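Local coordinates for protein bottromycin amidohydrolase (Streptomyces purpureus, PDB 6I5S) that probably hydrolyses an amide bond in a thiazoline-bearing bottromycin precursor, as a zinc-bound, thiazoline-specific amidohydrolase that is the gatekeeper of the pathway, at residues H38-V43 / Y82-T87; D401-R406 / D420-D425; R34-V39 / D425-D430. All coordinates share one frame; numbering follows the deposited sequence.

Contact 1: residues H38-V43 / Y82-T87; sequences HVFKAV and YDWYVT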
loop_
_atom_site.group_PDB
_atom_site.type_symbol
_atom_site.label_atom_id
_atom_site.label_comp_id
_atom_site.label_asym_id
_atom_site.label_seq_id
_atom_site.Cartn_x
_atom_site.Cartn_y
_atom_site.Cartn_z
ATOM N N HIS A 38 -15.204 23.048 -1.323
ATOM C CA HIS A 38 -15.131 23.115 -2.780
ATOM C C HIS A 38 -16.481 22.783 -3.376
ATOM O O HIS A 38 -17.290 22.096 -2.766
ATOM C CB HIS A 38 -14.135 22.105 -3.359
ATOM C CG HIS A 38 -12.760 22.200 -2.780
ATOM N ND1 HIS A 38 -11.816 23.089 -3.255
ATOM C CD2 HIS A 38 -12.193 21.567 -1.731
ATOM C CE1 HIS A 38 -10.710 22.965 -2.541
ATOM N NE2 HIS A 38 -10.912 22.050 -1.612
ATOM N N VAL A 39 -16.659 23.189 -4.621
ATOM C CA VAL A 39 -17.662 22.617 -5.508
ATOM C C VAL A 39 -16.937 22.207 -6.784
ATOM O O VAL A 39 -16.271 23.036 -7.412
ATOM C CB VAL A 39 -18.793 23.599 -5.819
ATOM C CG1 VAL A 39 -19.797 22.957 -6.789
ATOM C CG2 VAL A 39 -19.471 24.011 -4.559
ATOM N N PHE A 40 -17.030 20.931 -7.147
ATOM C CA PHE A 40 -16.489 20.425 -8.414
ATOM C C PHE A 40 -17.683 20.130 -9.316
ATOM O O PHE A 40 -18.546 19.322 -8.957
ATOM C CB PHE A 40 -15.648 19.152 -8.211
ATOM C CG PHE A 40 -14.466 19.326 -7.298
ATOM C CD1 PHE A 40 -13.255 19.739 -7.785
ATOM C CD2 PHE A 40 -14.581 19.104 -5.943
ATOM C CE1 PHE A 40 -12.194 19.927 -6.952
ATOM C CE2 PHE A 40 -13.527 19.265 -5.119
ATOM C CZ PHE A 40 -12.331 19.685 -5.612
ATOM N N LYS A 41 -17.737 20.771 -10.477
ATOM C CA LYS A 41 -18.888 20.646 -11.364
ATOM C C LYS A 41 -18.746 19.431 -12.262
ATOM O O LYS A 41 -17.635 19.061 -12.656
ATOM C CB LYS A 41 -19.036 21.898 -12.233
ATOM C CG LYS A 41 -19.624 23.089 -11.505
ATOM C CD LYS A 41 -18.842 24.367 -11.773
ATOM C CE LYS A 41 -18.762 24.693 -13.261
ATOM N NZ LYS A 41 -18.140 26.026 -13.526
ATOM N N ALA A 42 -19.884 18.802 -12.557
ATOM C CA ALA A 42 -19.978 17.802 -13.609
ATOM C C ALA A 42 -19.022 16.632 -13.370
ATOM O O ALA A 42 -18.233 16.255 -14.243
ATOM C CB ALA A 42 -19.721 18.442 -14.968
ATOM N N VAL A 43 -19.122 16.022 -12.185
ATOM C CA VAL A 43 -18.218 14.954 -11.789
ATOM C C VAL A 43 -18.899 13.639 -12.107
ATOM O O VAL A 43 -20.081 13.459 -11.779
ATOM C CB VAL A 43 -17.884 15.036 -10.284
ATOM C CG1 VAL A 43 -17.226 13.771 -9.783
ATOM C CG2 VAL A 43 -16.973 16.227 -9.989
ATOM N N TYR A 82 -19.016 15.205 -18.834
ATOM C CA TYR A 82 -18.220 15.108 -17.619
ATOM C C TYR A 82 -17.043 16.073 -17.718
ATOM O O TYR A 82 -16.328 16.090 -18.725
ATOM C CB TYR A 82 -17.691 13.691 -17.412
ATOM C CG TYR A 82 -18.727 12.622 -17.176
ATOM C CD1 TYR A 82 -19.459 12.577 -15.988
ATOM C CD2 TYR A 82 -18.943 11.625 -18.122
ATOM C CE1 TYR A 82 -20.395 11.585 -15.761
ATOM C CE2 TYR A 82 -19.890 10.609 -17.902
ATOM C CZ TYR A 82 -20.611 10.594 -16.720
ATOM O OH TYR A 82 -21.556 9.588 -16.496
ATOM N N ASP A 83 -16.847 16.886 -16.678
ATOM C CA ASP A 83 -15.602 17.637 -16.563
ATOM C C ASP A 83 -14.538 16.827 -15.844
ATOM O O ASP A 83 -13.340 17.074 -16.002
ATOM C CB ASP A 83 -15.820 18.930 -15.777
ATOM C CG ASP A 83 -16.624 19.961 -16.558
ATOM O OD1 ASP A 83 -16.913 19.735 -17.746
ATOM O OD2 ASP A 83 -16.986 20.978 -15.942
ATOM N N TRP A 84 -14.969 15.906 -15.008
ATOM C CA TRP A 84 -14.061 15.134 -14.189
ATOM C C TRP A 84 -14.595 13.723 -14.060
ATOM O O TRP A 84 -15.816 13.507 -14.028
ATOM C CB TRP A 84 -13.942 15.684 -12.780
ATOM C CG TRP A 84 -13.414 17.042 -12.569
ATOM C CD1 TRP A 84 -14.133 18.140 -12.232
ATOM C CD2 TRP A 84 -12.042 17.445 -12.576
ATOM N NE1 TRP A 84 -13.299 19.208 -12.047
ATOM C CE2 TRP A 84 -12.010 18.805 -12.250
ATOM C CE3 TRP A 84 -10.843 16.793 -12.844
ATOM C CZ2 TRP A 84 -10.829 19.526 -12.194
ATOM C CZ3 TRP A 84 -9.674 17.520 -12.772
ATOM C CH2 TRP A 84 -9.673 18.854 -12.441
ATOM N N TYR A 85 -13.666 12.774 -13.929
ATOM C CA TYR A 85 -13.961 11.422 -13.476
ATOM C C TYR A 85 -13.250 11.214 -12.146
ATOM O O TYR A 85 -12.076 11.586 -12.017
ATOM C CB TYR A 85 -13.464 10.405 -14.499
ATOM C CG TYR A 85 -14.097 10.508 -15.838
ATOM C CD1 TYR A 85 -15.231 9.774 -16.162
ATOM C CD2 TYR A 85 -13.580 11.360 -16.801
ATOM C CE1 TYR A 85 -15.830 9.890 -17.454
ATOM C CE2 TYR A 85 -14.176 11.461 -18.069
ATOM C CZ TYR A 85 -15.292 10.706 -18.367
ATOM O OH TYR A 85 -15.897 10.808 -19.621
ATOM N N VAL A 86 -13.955 10.655 -11.157
ATOM C CA VAL A 86 -13.459 10.621 -9.794
ATOM C C VAL A 86 -13.535 9.210 -9.255
ATOM O O VAL A 86 -14.556 8.532 -9.399
ATOM C CB VAL A 86 -14.256 11.587 -8.904
ATOM C CG1 VAL A 86 -14.017 11.328 -7.469
ATOM C CG2 VAL A 86 -13.839 13.020 -9.261
ATOM N N THR A 87 -12.466 8.791 -8.589
ATOM C CA THR A 87 -12.455 7.593 -7.774
ATOM C C THR A 87 -12.220 7.932 -6.305
ATOM O O THR A 87 -11.673 8.990 -5.983
ATOM C CB THR A 87 -11.351 6.614 -8.230
ATOM O OG1 THR A 87 -10.055 7.160 -7.942
ATOM C CG2 THR A 87 -11.431 6.405 -9.732
HETATM O O HOH W 1 -14.756 21.948 -11.458
#
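Ala42 and Val43 run alongside Tyr82, Asp83 and Trp84 in a short parallel pairing, with Val43 bridged to Trp84 at a CA-CA distance of 4.8 Å. The pairing lies where the chain leaves the three-stranded sheet of 38-41 for a mixed sheet, consistent with the small beta domain that flanks the metal-binding barrel in amidohydrolases. Strand 84-95, which Trp84 begins, runs on to the zinc ligand His94, with His96 just beyond its end. Ala42, with both backbone angles positive, turns the chain out of the three-stranded sheet and sends Val43 against the new strand. Its carbonyl oxygen then receives two backbone N-H groups: Asp83 N at 2.9 Å from Ala42 O, arriving in the carbonyl plane, and Trp84 N in a weak bond at 3.4 Å from the same oxygen. Asp83 lays its CB 3.6 Å from Lys41 O and leans its carboxylate on Ala42 CB.

The valines make the closest apolar touch. Val43 holds CG1 anti to its backbone N (chi1 166°), which carries that methyl to within 3.5 Å of Val86 CG2, while its CG2 reaches across to Trp84 CD1 at 4.1 Å. The indole is steered by a chi1 of -62° that keeps CG beside the backbone N, and its CD1 edge comes to 3.6 Å from Lys41 O, near the ring plane. Phe404 meets the indole edge-to-face and Arg406 makes a cation-pi contact with it. Phe40 brings its ring edge toward the pyrrole side from the strand before the corner. A water accepts the NE1 hydrogen in the plane of the indole, 3.2 Å from Trp84 NE1, and takes a weaker one from Lys41 N.

Contact 2: residues D401-R406 / D420-D425; sequences DLVFYR and DGVLVD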
loop_
_atom_site.group_PDB
_atom_site.type_symbol
_atom_site.label_atom_id
_atom_site.label_comp_id
_atom_site.label_asym_id
_atom_site.label_seq_id
_atom_site.Cartn_x
_atom_site.Cartn_y
_atom_site.Cartn_z
ATOM N N ASP A 401 -11.511 12.211 0.423
ATOM C CA ASP A 401 -10.309 11.624 -0.135
ATOM C C ASP A 401 -10.703 11.037 -1.501
ATOM O O ASP A 401 -11.318 9.969 -1.570
ATOM C CB ASP A 401 -9.780 10.504 0.759
ATOM C CG ASP A 401 -9.310 10.953 2.134
ATOM O OD1 ASP A 401 -8.827 12.099 2.334
ATOM O OD2 ASP A 401 -9.417 10.104 3.065
ATOM N N LEU A 402 -10.305 11.689 -2.581
ATOM C CA LEU A 402 -10.786 11.344 -3.915
ATOM C C LEU A 402 -9.694 11.596 -4.932
ATOM O O LEU A 402 -8.846 12.458 -4.718
ATOM C CB LEU A 402 -12.001 12.192 -4.273
ATOM C CG LEU A 402 -13.249 12.062 -3.399
ATOM C CD1 LEU A 402 -14.285 13.138 -3.777
ATOM C CD2 LEU A 402 -13.812 10.638 -3.590
ATOM N N VAL A 403 -9.744 10.886 -6.063
ATOM C CA VAL A 403 -8.779 11.074 -7.141
ATOM C C VAL A 403 -9.518 11.525 -8.394
ATOM O O VAL A 403 -10.556 10.964 -8.747
ATOM C CB VAL A 403 -7.995 9.790 -7.425
ATOM C CG1 VAL A 403 -6.811 10.077 -8.308
ATOM C CG2 VAL A 403 -7.529 9.147 -6.095
ATOM N N PHE A 404 -8.989 12.541 -9.054
ATOM C CA PHE A 404 -9.650 13.229 -10.159
ATOM C C PHE A 404 -8.880 13.025 -11.464
ATOM O O PHE A 404 -7.652 13.130 -11.479
ATOM C CB PHE A 404 -9.702 14.721 -9.892
ATOM C CG PHE A 404 -10.702 15.131 -8.870
ATOM C CD1 PHE A 404 -11.799 15.878 -9.244
ATOM C CD2 PHE A 404 -10.551 14.803 -7.530
ATOM C CE1 PHE A 404 -12.730 16.308 -8.306
ATOM C CE2 PHE A 404 -11.470 15.228 -6.607
ATOM C CZ PHE A 404 -12.572 15.970 -6.991
ATOM N N TYR A 405 -9.614 12.806 -12.566
ATOM C CA TYR A 405 -9.075 12.602 -13.904
ATOM C C TYR A 405 -9.911 13.372 -14.915
ATOM O O TYR A 405 -11.149 13.373 -14.838
ATOM C CB TYR A 405 -9.103 11.124 -14.274
ATOM C CG TYR A 405 -8.298 10.254 -13.327
ATOM C CD1 TYR A 405 -6.950 10.000 -13.552
ATOM C CD2 TYR A 405 -8.901 9.677 -12.225
ATOM C CE1 TYR A 405 -6.206 9.155 -12.678
ATOM C CE2 TYR A 405 -8.156 8.881 -11.301
ATOM C CZ TYR A 405 -6.822 8.639 -11.563
ATOM O OH TYR A 405 -6.078 7.848 -10.722
ATOM N N ARG A 406 -9.232 14.032 -15.858
ATOM C CA ARG A 406 -9.948 14.712 -16.922
ATOM C C ARG A 406 -10.487 13.721 -17.940
ATOM O O ARG A 406 -11.521 13.973 -18.563
ATOM C CB ARG A 406 -9.037 15.711 -17.608
ATOM C CG ARG A 406 -8.705 16.939 -16.824
ATOM C CD ARG A 406 -9.933 17.770 -16.544
ATOM N NE ARG A 406 -9.574 19.067 -15.971
ATOM C CZ ARG A 406 -10.459 19.971 -15.552
ATOM N NH1 ARG A 406 -11.770 19.717 -15.603
ATOM N NH2 ARG A 406 -10.028 21.144 -15.092
ATOM N N ASP A 420 -5.045 14.057 -12.576
ATOM C CA ASP A 420 -5.093 15.495 -12.749
ATOM C C ASP A 420 -5.457 16.253 -11.474
ATOM O O ASP A 420 -5.480 17.492 -11.494
ATOM C CB ASP A 420 -6.081 15.806 -13.867
ATOM C CG ASP A 420 -5.652 15.180 -15.177
ATOM O OD1 ASP A 420 -4.508 15.429 -15.557
ATOM O OD2 ASP A 420 -6.425 14.396 -15.770
ATOM N N GLY A 421 -5.792 15.550 -10.409
ATOM C CA GLY A 421 -5.984 16.146 -9.102
ATOM C C GLY A 421 -6.118 15.083 -8.055
ATOM O O GLY A 421 -6.618 13.975 -8.329
ATOM N N VAL A 422 -5.710 15.414 -6.836
ATOM C CA VAL A 422 -5.905 14.505 -5.700
ATOM C C VAL A 422 -6.468 15.351 -4.569
ATOM O O VAL A 422 -5.854 16.342 -4.181
ATOM C CB VAL A 422 -4.611 13.802 -5.253
ATOM C CG1 VAL A 422 -4.859 12.939 -3.998
ATOM C CG2 VAL A 422 -4.052 12.940 -6.340
ATOM N N LEU A 423 -7.649 14.988 -4.099
ATOM C CA LEU A 423 -8.281 15.611 -2.935
ATOM C C LEU A 423 -7.944 14.813 -1.689
ATOM O O LEU A 423 -8.274 13.621 -1.606
ATOM C CB LEU A 423 -9.786 15.634 -3.128
ATOM C CG LEU A 423 -10.648 16.463 -2.194
ATOM C CD1 LEU A 423 -10.325 17.943 -2.292
ATOM C CD2 LEU A 423 -12.091 16.231 -2.568
ATOM N N VAL A 424 -7.313 15.467 -0.704
ATOM C CA VAL A 424 -6.811 14.792 0.487
ATOM C C VAL A 424 -7.417 15.503 1.670
ATOM O O VAL A 424 -7.018 16.644 1.959
ATOM C CB VAL A 424 -5.283 14.829 0.598
ATOM C CG1 VAL A 424 -4.828 13.968 1.776
ATOM C CG2 VAL A 424 -4.614 14.477 -0.656
ATOM N N ASP A 425 -8.353 14.849 2.356
ATOM C CA ASP A 425 -9.054 15.475 3.514
ATOM C C ASP A 425 -9.493 16.884 3.121
ATOM O O ASP A 425 -9.360 17.844 3.898
ATOM C CB ASP A 425 -8.158 15.492 4.766
ATOM C CG ASP A 425 -8.904 15.823 6.040
ATOM O OD1 ASP A 425 -10.158 15.721 6.073
ATOM O OD2 ASP A 425 -8.229 16.175 7.054
#
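Asp420 turns its carboxylate to the backbone of Arg406: Arg406 N donates to Asp420 OD2 at 2.8 Å in an almost straight bond (171°), on the anti side and 15° out of the carboxylate plane. With an alanine here, the N-H of Arg406 would probably be left without this acceptor and the strand end less firmly fixed. Asp420 N and Gly421 N both point weakly at Phe404 O, so two residues face one in a classic beta bulge, after which the antiparallel pairing becomes regular. Gly421 O takes the N-H of Phe404 at 2.9 Å and lies near the edge of its ring; a CB on the glycine would come close to Phe404 CB. Val422 sits opposite Val403 as a non-hydrogen-bonded pair, their methyls touching loosely. Leu423 pairs with Leu402 through two backbone bonds. Its CB rests 3.9 Å from Phe404 CE2, and with CG anti to the backbone N (chi1 -168°) its CD2 lies beside Leu402 CD1 at 4.0 Å. Beyond Val424, Asp425 N donates to Asp401 OD1 at 2.8 Å, nearly along the C-O axis, while Asp401 OD2 is held by Arg399.

Contact 3: residues R34-V39 / D425-D430; sequences RPRTHV and DGVFLD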
loop_
_atom_site.group_PDB
_atom_site.type_symbol
_atom_site.label_atom_id
_atom_site.label_comp_id
_atom_site.label_asym_id
_atom_site.label_seq_id
_atom_site.Cartn_x
_atom_site.Cartn_y
_atom_site.Cartn_z
ATOM N N ARG A 34 -4.670 25.203 2.913
ATOM C CA ARG A 34 -5.500 25.494 1.752
ATOM C C ARG A 34 -6.971 25.313 2.097
ATOM O O ARG A 34 -7.304 24.700 3.129
ATOM C CB ARG A 34 -5.123 24.584 0.609
ATOM C CG ARG A 34 -3.821 24.958 -0.039
ATOM C CD ARG A 34 -3.883 24.533 -1.417
ATOM N NE ARG A 34 -2.737 24.989 -2.177
ATOM C CZ ARG A 34 -2.383 24.416 -3.318
ATOM N NH1 ARG A 34 -3.119 23.455 -3.825
ATOM N NH2 ARG A 34 -1.327 24.828 -3.975
ATOM N N PRO A 35 -7.871 25.816 1.245
ATOM C CA PRO A 35 -9.310 25.626 1.484
ATOM C C PRO A 35 -9.672 24.147 1.487
ATOM O O PRO A 35 -9.122 23.350 0.708
ATOM C CB PRO A 35 -9.962 26.364 0.300
ATOM C CG PRO A 35 -8.950 27.302 -0.167
ATOM C CD PRO A 35 -7.627 26.671 0.055
ATOM N N ARG A 36 -10.619 23.772 2.357
ATOM C CA ARG A 36 -11.115 22.389 2.374
ATOM C C ARG A 36 -12.589 22.331 2.012
ATOM O O ARG A 36 -13.269 21.337 2.300
ATOM C CB ARG A 36 -10.863 21.723 3.725
ATOM C CG ARG A 36 -9.363 21.538 3.978
ATOM C CD ARG A 36 -9.065 21.070 5.386
ATOM N NE ARG A 36 -7.629 21.193 5.657
ATOM C CZ ARG A 36 -6.729 20.215 5.635
ATOM N NH1 ARG A 36 -7.058 18.968 5.308
ATOM N NH2 ARG A 36 -5.454 20.531 5.867
ATOM N N THR A 37 -13.067 23.385 1.357
ATOM C CA THR A 37 -14.448 23.500 0.927
ATOM C C THR A 37 -14.442 23.811 -0.548
ATOM O O THR A 37 -13.726 24.713 -0.981
ATOM C CB THR A 37 -15.183 24.596 1.734
ATOM O OG1 THR A 37 -15.353 24.125 3.091
ATOM C CG2 THR A 37 -16.560 24.913 1.085
ATOM N N HIS A 38 -15.204 23.048 -1.323
ATOM C CA HIS A 38 -15.131 23.115 -2.780
ATOM C C HIS A 38 -16.481 22.783 -3.376
ATOM O O HIS A 38 -17.290 22.096 -2.766
ATOM C CB HIS A 38 -14.135 22.105 -3.359
ATOM C CG HIS A 38 -12.760 22.200 -2.780
ATOM N ND1 HIS A 38 -11.816 23.089 -3.255
ATOM C CD2 HIS A 38 -12.193 21.567 -1.731
ATOM C CE1 HIS A 38 -10.710 22.965 -2.541
ATOM N NE2 HIS A 38 -10.912 22.050 -1.612
ATOM N N VAL A 39 -16.659 23.189 -4.621
ATOM C CA VAL A 39 -17.662 22.617 -5.508
ATOM C C VAL A 39 -16.937 22.207 -6.784
ATOM O O VAL A 39 -16.271 23.036 -7.412
ATOM C CB VAL A 39 -18.793 23.599 -5.819
ATOM C CG1 VAL A 39 -19.797 22.957 -6.789
ATOM C CG2 VAL A 39 -19.471 24.011 -4.559
ATOM N N ASP A 425 -8.353 14.849 2.356
ATOM C CA ASP A 425 -9.054 15.475 3.514
ATOM C C ASP A 425 -9.493 16.884 3.121
ATOM O O ASP A 425 -9.360 17.844 3.898
ATOM C CB ASP A 425 -8.158 15.492 4.766
ATOM C CG ASP A 425 -8.904 15.823 6.040
ATOM O OD1 ASP A 425 -10.158 15.721 6.073
ATOM O OD2 ASP A 425 -8.229 16.175 7.054
ATOM N N GLY A 426 -10.009 17.020 1.898
ATOM C CA GLY A 426 -10.528 18.319 1.410
ATOM C C GLY A 426 -9.558 19.270 0.743
ATOM O O GLY A 426 -10.007 20.259 0.125
ATOM N N VAL A 427 -8.253 19.060 0.857
ATOM C CA VAL A 427 -7.300 19.922 0.154
ATOM C C VAL A 427 -7.163 19.402 -1.269
ATOM O O VAL A 427 -6.842 18.227 -1.477
ATOM C CB VAL A 427 -5.934 19.936 0.853
ATOM C CG1 VAL A 427 -4.904 20.643 0.008
ATOM C CG2 VAL A 427 -6.037 20.535 2.246
ATOM N N PHE A 428 -7.347 20.273 -2.237
ATOM C CA PHE A 428 -7.269 19.866 -3.642
ATOM C C PHE A 428 -5.881 20.163 -4.180
ATOM O O PHE A 428 -5.516 21.324 -4.368
ATOM C CB PHE A 428 -8.306 20.578 -4.503
ATOM C CG PHE A 428 -8.360 20.062 -5.943
ATOM C CD1 PHE A 428 -8.800 18.772 -6.206
ATOM C CD2 PHE A 428 -8.001 20.871 -7.034
ATOM C CE1 PHE A 428 -8.856 18.280 -7.501
ATOM C CE2 PHE A 428 -8.062 20.378 -8.336
ATOM C CZ PHE A 428 -8.507 19.098 -8.580
ATOM N N LEU A 429 -5.141 19.115 -4.484
ATOM C CA LEU A 429 -3.849 19.206 -5.161
ATOM C C LEU A 429 -4.112 19.079 -6.653
ATOM O O LEU A 429 -4.446 17.980 -7.120
ATOM C CB LEU A 429 -2.904 18.106 -4.709
ATOM C CG LEU A 429 -2.723 17.937 -3.163
ATOM C CD1 LEU A 429 -1.925 16.725 -2.814
ATOM C CD2 LEU A 429 -2.088 19.228 -2.608
ATOM N N ASP A 430 -3.933 20.168 -7.406
ATOM C CA ASP A 430 -4.138 20.095 -8.840
ATOM C C ASP A 430 -2.898 19.531 -9.536
ATOM O O ASP A 430 -1.908 19.169 -8.915
ATOM C CB ASP A 430 -4.568 21.457 -9.428
ATOM C CG ASP A 430 -3.502 22.519 -9.388
ATOM O OD1 ASP A 430 -2.310 22.224 -9.306
ATOM O OD2 ASP A 430 -3.865 23.726 -9.437
HETATM O O HOH W 2 -7.705 23.070 -1.608
#
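His38 and Gly426 make the shortest polar contact here: the imidazole gives its NE2 hydrogen to Gly426 O at 2.7 Å, with the oxygen near the ring plane and the donor almost in line with the carbonyl (169°). The same NE2 also bonds weakly to Pro35 O at 3.2 Å within its own segment, and the CA-H of Arg36 points at Gly426 O as well, 3.3 Å from Arg36 CA. Arg36 NH1 donates to Asp425 O at 2.9 Å, coming from above the carbonyl plane, while NH2 of the same group bonds to Ala32 O. Arg34 adds a weak bond, NH1 to Phe428 O at 3.3 Å, although its firmer partner is Asp433.

Asp425 and Gly426 are the two central residues of a type I' turn, joining strands 421-424 and 427-430 in a tight beta hairpin. The segment 34-39 passes across this turn roughly at right angles. Glycine is called for at 426, since a CB would run into Arg36 CB and into the preceding carbonyl.

Of charged contacts there is one across the segments, a salt bridge from Arg36 NH1 to Asp425 OD2 at 3.5 Å, with the two planes 63° apart; the carboxylate is held also by Arg133.

The remaining side-chain contacts are van der Waals packing. Arg36, extended from CG to NE, spreads its guanidinium so that Val427 CG2 sits over the centre of one face, 3.5 Å from Arg36 CZ. Val427 CG1 touches Arg34 CB, and the CE1 side of the His38 ring meets Phe428 CB.

One water bridges the backbones, donating to Pro35 O at 2.7 Å and accepting from Phe428 N.

Contact 2 is the buried member, while contacts 1 and 3 are only partly covered. Contacts 1 and 3 use the two ends of the chain around strand 38-41, which turns a corner at one end and passes over the hairpin turn at the other. Contact 2 lies inside the loop that contact 3 closes, and its strand 402-405 runs beside 84-95 of contact 1 through probable backbone bonds such as Tyr85 N to Tyr405 O. Aromatic rings join all three: Phe40, Trp84, Phe404 and Phe428 meet in one cluster. Chemistry differs accordingly: antiparallel backbone pairing, interrupted by a bulge at one end, in contact 2, a short parallel bridge with valine packing in contact 1, and mainly side chain-to-carbonyl bonds in contact 3.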